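Local coordinates for LRR receptor-like serine/threonine-protein kinase RGI3 (Arabidopsis thaliana, PDB 5HZ0), which acts as a plasma-membrane receptor kinase that recognises RGF peptide hormones through its extracellular leucine-rich repeats to maintain the root stem cell niche, at residues L448-L462 against P468-S482. The protein carries 5 engineered substitutions. Numbering follows the deposited sequence.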
loop_
_atom_site.group_PDB
_atom_site.type_symbol
_atom_site.label_atom_id
_atom_site.label_comp_id
_atom_site.label_asym_id
_atom_site.label_seq_id
_atom_site.Cartn_x
_atom_site.Cartn_y
_atom_site.Cartn_z
ATOM N N LEU A 448 10.482 19.746 6.840
ATOM C CA LEU A 448 9.802 19.795 5.550
ATOM C C LEU A 448 10.738 19.351 4.428
ATOM O O LEU A 448 11.771 19.970 4.192
ATOM C CB LEU A 448 9.357 21.229 5.281
ATOM C CG LEU A 448 8.598 21.437 3.989
ATOM C CD1 LEU A 448 7.282 20.685 4.150
ATOM C CD2 LEU A 448 8.394 22.929 3.687
ATOM N N GLU A 449 10.408 18.232 3.791
ATOM C CA GLU A 449 11.179 17.775 2.637
ATOM C C GLU A 449 10.586 18.004 1.249
ATOM O O GLU A 449 11.310 18.010 0.275
ATOM C CB GLU A 449 11.537 16.309 2.816
ATOM C CG GLU A 449 12.267 16.073 4.100
ATOM C CD GLU A 449 12.750 14.656 4.233
ATOM O OE1 GLU A 449 11.942 13.722 4.009
ATOM O OE2 GLU A 449 13.947 14.484 4.559
ATOM N N PHE A 450 9.286 18.250 1.165
ATOM C CA PHE A 450 8.626 18.337 -0.133
ATOM C C PHE A 450 7.687 19.521 -0.120
ATOM O O PHE A 450 6.721 19.525 0.640
ATOM C CB PHE A 450 7.840 17.055 -0.422
ATOM C CG PHE A 450 7.066 17.074 -1.734
ATOM C CD1 PHE A 450 5.896 17.815 -1.866
ATOM C CD2 PHE A 450 7.495 16.320 -2.833
ATOM C CE1 PHE A 450 5.181 17.822 -3.059
ATOM C CE2 PHE A 450 6.773 16.320 -4.035
ATOM C CZ PHE A 450 5.613 17.073 -4.141
ATOM N N LEU A 451 7.953 20.502 -0.982
ATOM C CA LEU A 451 7.131 21.694 -1.048
ATOM C C LEU A 451 6.723 21.956 -2.506
ATOM O O LEU A 451 7.543 22.390 -3.342
ATOM C CB LEU A 451 7.920 22.871 -0.464
ATOM C CG LEU A 451 7.234 24.221 -0.478
ATOM C CD1 LEU A 451 5.886 24.153 0.225
ATOM C CD2 LEU A 451 8.131 25.275 0.155
ATOM N N ASP A 452 5.436 21.749 -2.789
ATOM C CA ASP A 452 4.902 21.970 -4.121
ATOM C C ASP A 452 3.869 23.100 -4.083
ATOM O O ASP A 452 2.738 22.907 -3.632
ATOM C CB ASP A 452 4.213 20.684 -4.577
ATOM C CG ASP A 452 4.006 20.607 -6.089
ATOM O OD1 ASP A 452 4.074 21.646 -6.797
ATOM O OD2 ASP A 452 3.755 19.473 -6.551
ATOM N N LEU A 453 4.262 24.275 -4.564
ATOM C CA LEU A 453 3.370 25.438 -4.728
ATOM C C LEU A 453 2.901 25.770 -6.179
ATOM O O LEU A 453 2.330 26.836 -6.418
ATOM C CB LEU A 453 3.950 26.673 -4.029
ATOM C CG LEU A 453 4.311 26.493 -2.543
ATOM C CD1 LEU A 453 4.723 27.817 -1.881
ATOM C CD2 LEU A 453 3.173 25.832 -1.782
ATOM N N HIS A 454 3.208 24.912 -7.150
ATOM C CA HIS A 454 3.041 25.286 -8.563
ATOM C C HIS A 454 1.614 25.651 -9.018
ATOM O O HIS A 454 0.638 25.174 -8.458
ATOM C CB HIS A 454 3.697 24.258 -9.519
ATOM C CG HIS A 454 2.868 23.041 -9.792
ATOM N ND1 HIS A 454 3.131 21.815 -9.211
ATOM C CD2 HIS A 454 1.813 22.844 -10.614
ATOM C CE1 HIS A 454 2.265 20.924 -9.651
ATOM N NE2 HIS A 454 1.449 21.522 -10.504
ATOM N N THR A 455 1.509 26.520 -10.021
ATOM C CA THR A 455 0.207 26.947 -10.539
ATOM C C THR A 455 -0.654 27.653 -9.484
ATOM O O THR A 455 -1.695 27.168 -9.035
ATOM C CB THR A 455 -0.542 25.781 -11.239
ATOM O OG1 THR A 455 0.297 25.255 -12.275
ATOM C CG2 THR A 455 -1.862 26.248 -11.862
ATOM N N ASN A 456 -0.176 28.821 -9.091
ATOM C CA ASN A 456 -0.920 29.735 -8.263
ATOM C C ASN A 456 -0.557 31.124 -8.729
ATOM O O ASN A 456 0.077 31.295 -9.765
ATOM C CB ASN A 456 -0.547 29.555 -6.793
ATOM C CG ASN A 456 -1.151 28.304 -6.194
ATOM O OD1 ASN A 456 -2.345 28.261 -5.922
ATOM N ND2 ASN A 456 -0.331 27.272 -5.999
ATOM N N SER A 457 -1.009 32.114 -7.984
ATOM C CA SER A 457 -0.671 33.505 -8.205
ATOM C C SER A 457 0.419 34.030 -7.281
ATOM O O SER A 457 0.440 35.221 -6.950
ATOM C CB SER A 457 -1.913 34.368 -8.264
ATOM O OG SER A 457 -2.655 33.967 -9.404
ATOM N N LEU A 458 1.201 33.124 -6.707
ATOM C CA LEU A 458 2.260 33.536 -5.783
ATOM C C LEU A 458 3.140 34.638 -6.366
ATOM O O LEU A 458 3.497 34.604 -7.542
ATOM C CB LEU A 458 3.112 32.332 -5.374
ATOM C CG LEU A 458 2.346 31.335 -4.508
ATOM C CD1 LEU A 458 3.265 30.252 -4.023
ATOM C CD2 LEU A 458 1.746 32.088 -3.346
ATOM N N SER A 459 3.471 35.631 -5.549
ATOM C CA SER A 459 4.180 36.801 -6.056
ATOM C C SER A 459 5.338 37.262 -5.190
ATOM O O SER A 459 5.607 36.698 -4.122
ATOM C CB SER A 459 3.215 37.966 -6.226
ATOM O OG SER A 459 3.910 39.088 -6.723
ATOM N N GLY A 460 6.018 38.306 -5.657
ATOM C CA GLY A 460 7.093 38.903 -4.892
ATOM C C GLY A 460 8.413 38.194 -5.082
ATOM O O GLY A 460 8.631 37.516 -6.080
ATOM N N SER A 461 9.296 38.354 -4.109
ATOM C CA SER A 461 10.656 37.882 -4.231
ATOM C C SER A 461 10.852 36.579 -3.482
ATOM O O SER A 461 9.937 36.089 -2.825
ATOM C CB SER A 461 11.628 38.955 -3.745
ATOM O OG SER A 461 12.919 38.413 -3.569
ATOM N N LEU A 462 12.058 36.034 -3.580
ATOM C CA LEU A 462 12.350 34.688 -3.110
ATOM C C LEU A 462 13.664 34.706 -2.328
ATOM O O LEU A 462 14.703 35.068 -2.871
ATOM C CB LEU A 462 12.455 33.748 -4.320
ATOM C CG LEU A 462 12.476 32.233 -4.093
ATOM C CD1 LEU A 462 11.076 31.702 -3.774
ATOM C CD2 LEU A 462 13.081 31.505 -5.284
ATOM N N PRO A 468 13.259 26.264 4.628
ATOM C CA PRO A 468 13.961 25.330 5.518
ATOM C C PRO A 468 15.004 24.496 4.801
ATOM O O PRO A 468 14.767 24.040 3.684
ATOM C CB PRO A 468 12.841 24.433 6.059
ATOM C CG PRO A 468 11.707 24.615 5.145
ATOM C CD PRO A 468 11.813 26.004 4.589
ATOM N N LYS A 469 16.129 24.255 5.464
ATOM C CA LYS A 469 17.296 23.669 4.809
ATOM C C LYS A 469 17.196 22.152 4.654
ATOM O O LYS A 469 18.090 21.504 4.109
ATOM C CB LYS A 469 18.563 24.052 5.575
ATOM C CG LYS A 469 18.775 25.560 5.693
ATOM C CD LYS A 469 20.182 25.862 6.191
ATOM C CE LYS A 469 20.365 27.326 6.560
ATOM N NZ LYS A 469 21.791 27.611 6.902
ATOM N N SER A 470 16.096 21.591 5.136
ATOM C CA SER A 470 15.847 20.161 5.014
ATOM C C SER A 470 15.139 19.801 3.714
ATOM O O SER A 470 14.915 18.618 3.448
ATOM C CB SER A 470 15.000 19.681 6.193
ATOM O OG SER A 470 13.769 20.384 6.234
ATOM N N LEU A 471 14.786 20.824 2.926
ATOM C CA LEU A 471 14.087 20.650 1.640
ATOM C C LEU A 471 14.802 19.754 0.622
ATOM O O LEU A 471 16.003 19.845 0.397
ATOM C CB LEU A 471 13.695 22.002 1.011
ATOM C CG LEU A 471 12.338 22.495 1.553
ATOM C CD1 LEU A 471 12.043 23.957 1.260
ATOM C CD2 LEU A 471 11.206 21.592 1.054
ATOM N N LYS A 472 14.021 18.859 0.045
ATOM C CA LYS A 472 14.474 17.923 -0.955
ATOM C C LYS A 472 13.861 18.347 -2.291
ATOM O O LYS A 472 14.571 18.495 -3.311
ATOM C CB LYS A 472 14.088 16.491 -0.587
ATOM C CG LYS A 472 14.943 15.855 0.518
ATOM C CD LYS A 472 14.839 14.330 0.440
ATOM C CE LYS A 472 15.165 13.657 1.762
ATOM N NZ LYS A 472 16.601 13.820 2.108
ATOM N N PHE A 473 12.530 18.453 -2.290
ATOM C CA PHE A 473 11.771 18.807 -3.478
ATOM C C PHE A 473 11.184 20.225 -3.383
ATOM O O PHE A 473 10.522 20.568 -2.406
ATOM C CB PHE A 473 10.668 17.763 -3.706
ATOM C CG PHE A 473 9.848 17.984 -4.962
ATOM C CD1 PHE A 473 8.795 18.892 -4.976
ATOM C CD2 PHE A 473 10.120 17.264 -6.126
ATOM C CE1 PHE A 473 8.041 19.087 -6.117
ATOM C CE2 PHE A 473 9.369 17.457 -7.266
ATOM C CZ PHE A 473 8.327 18.373 -7.258
ATOM N N ILE A 474 11.411 21.037 -4.415
ATOM C CA ILE A 474 10.797 22.362 -4.505
ATOM C C ILE A 474 10.169 22.580 -5.874
ATOM O O ILE A 474 10.862 22.498 -6.870
ATOM C CB ILE A 474 11.819 23.486 -4.275
ATOM C CG1 ILE A 474 12.327 23.469 -2.838
ATOM C CG2 ILE A 474 11.210 24.852 -4.583
ATOM C CD1 ILE A 474 13.321 24.568 -2.563
ATOM N N ASP A 475 8.866 22.842 -5.929
ATOM C CA ASP A 475 8.249 23.254 -7.181
ATOM C C ASP A 475 7.432 24.533 -6.985
ATOM O O ASP A 475 6.334 24.495 -6.441
ATOM C CB ASP A 475 7.342 22.122 -7.678
ATOM C CG ASP A 475 6.934 22.283 -9.140
ATOM O OD1 ASP A 475 7.134 23.380 -9.702
ATOM O OD2 ASP A 475 6.400 21.305 -9.720
ATOM N N PHE A 476 7.972 25.656 -7.454
ATOM C CA PHE A 476 7.295 26.965 -7.454
ATOM C C PHE A 476 6.803 27.372 -8.846
ATOM O O PHE A 476 6.437 28.522 -9.083
ATOM C CB PHE A 476 8.157 28.061 -6.818
ATOM C CG PHE A 476 8.523 27.792 -5.373
ATOM C CD1 PHE A 476 7.806 26.876 -4.612
ATOM C CD2 PHE A 476 9.576 28.462 -4.779
ATOM C CE1 PHE A 476 8.143 26.627 -3.299
ATOM C CE2 PHE A 476 9.916 28.215 -3.466
ATOM C CZ PHE A 476 9.197 27.301 -2.721
ATOM N N SER A 477 6.878 26.451 -9.791
ATOM C CA SER A 477 6.600 26.789 -11.180
ATOM C C SER A 477 5.196 27.321 -11.404
ATOM O O SER A 477 4.286 27.046 -10.642
ATOM C CB SER A 477 6.884 25.607 -12.119
ATOM O OG SER A 477 6.084 24.491 -11.797
ATOM N N ASP A 478 5.052 28.108 -12.463
ATOM C CA ASP A 478 3.776 28.694 -12.843
ATOM C C ASP A 478 3.231 29.618 -11.753
ATOM O O ASP A 478 2.167 29.394 -11.188
ATOM C CB ASP A 478 2.788 27.576 -13.181
ATOM C CG ASP A 478 1.633 28.053 -13.985
ATOM O OD1 ASP A 478 1.721 29.181 -14.518
ATOM O OD2 ASP A 478 0.635 27.302 -14.083
ATOM N N ASN A 479 3.980 30.678 -11.487
ATOM C CA ASN A 479 3.557 31.733 -10.583
ATOM C C ASN A 479 3.978 33.081 -11.179
ATOM O O ASN A 479 4.377 33.163 -12.348
ATOM C CB ASN A 479 4.143 31.541 -9.159
ATOM C CG ASN A 479 3.412 30.464 -8.347
ATOM O OD1 ASN A 479 2.272 30.656 -7.919
ATOM N ND2 ASN A 479 4.077 29.341 -8.117
ATOM N N ALA A 480 3.800 34.141 -10.398
ATOM C CA ALA A 480 4.321 35.474 -10.698
ATOM C C ALA A 480 5.596 35.901 -9.936
ATOM O O ALA A 480 5.846 37.098 -9.791
ATOM C CB ALA A 480 3.231 36.533 -10.664
ATOM N N LEU A 481 6.315 34.950 -9.341
ATOM C CA LEU A 481 7.535 35.254 -8.570
ATOM C C LEU A 481 8.545 36.145 -9.322
ATOM O O LEU A 481 8.724 36.016 -10.533
ATOM C CB LEU A 481 8.234 33.957 -8.129
ATOM C CG LEU A 481 7.508 33.017 -7.152
ATOM C CD1 LEU A 481 8.388 31.833 -6.775
ATOM C CD2 LEU A 481 7.030 33.758 -5.895
ATOM N N SER A 482 9.201 37.058 -8.606
ATOM C CA SER A 482 10.112 38.001 -9.264
ATOM C C SER A 482 11.403 38.317 -8.506
ATOM O O SER A 482 11.734 37.697 -7.488
ATOM C CB SER A 482 9.396 39.309 -9.636
ATOM O OG SER A 482 9.232 40.153 -8.500
#
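P468 CG rests on L448 CD2, and L471 slides its CD2 alongside L448 and against L451 CB, aliphatic groups that fill the interior. K472, on the surface, runs beside E449 in a long salt bridge, NZ to OE2 3.7 Å, while OE1 of E449 is held by N425. E449 O accepts from both K472 N and F473 N. F473, with CG anti to its backbone N (chi1 -177°) like F450, lays its ring over that neighbour in an offset stack, centroids 4.3 Å apart and planes at 7°; F426 extends the pile. Like residues stack because successive leucine-rich repeats of this extracellular solenoid set equivalent positions in register on neighbouring parallel strands, 450-452 and 473-475. D475 N bonds L451 O at 2.9 Å. The D475 carboxylate lies beside that of D452, OD2 to OD1 3.8 Å, like charges probably eased by H454 ND1, bonded to D452 OD1, and by S477, whose OG and N bond D475 OD1. F476's buried ring reaches back, CZ meeting L451 CD2 edge-on. D478 OD2, a carboxylate acceptor, receives T455 OG1 at 2.8 Å. N479, the repeat's asparagine, can both accept and donate: OD1 takes L458 N (3.0 Å), ND2 bonds F476 O from above its carbonyl plane. S482 N closes on O of G460, whose positive phi (84°) suits glycine.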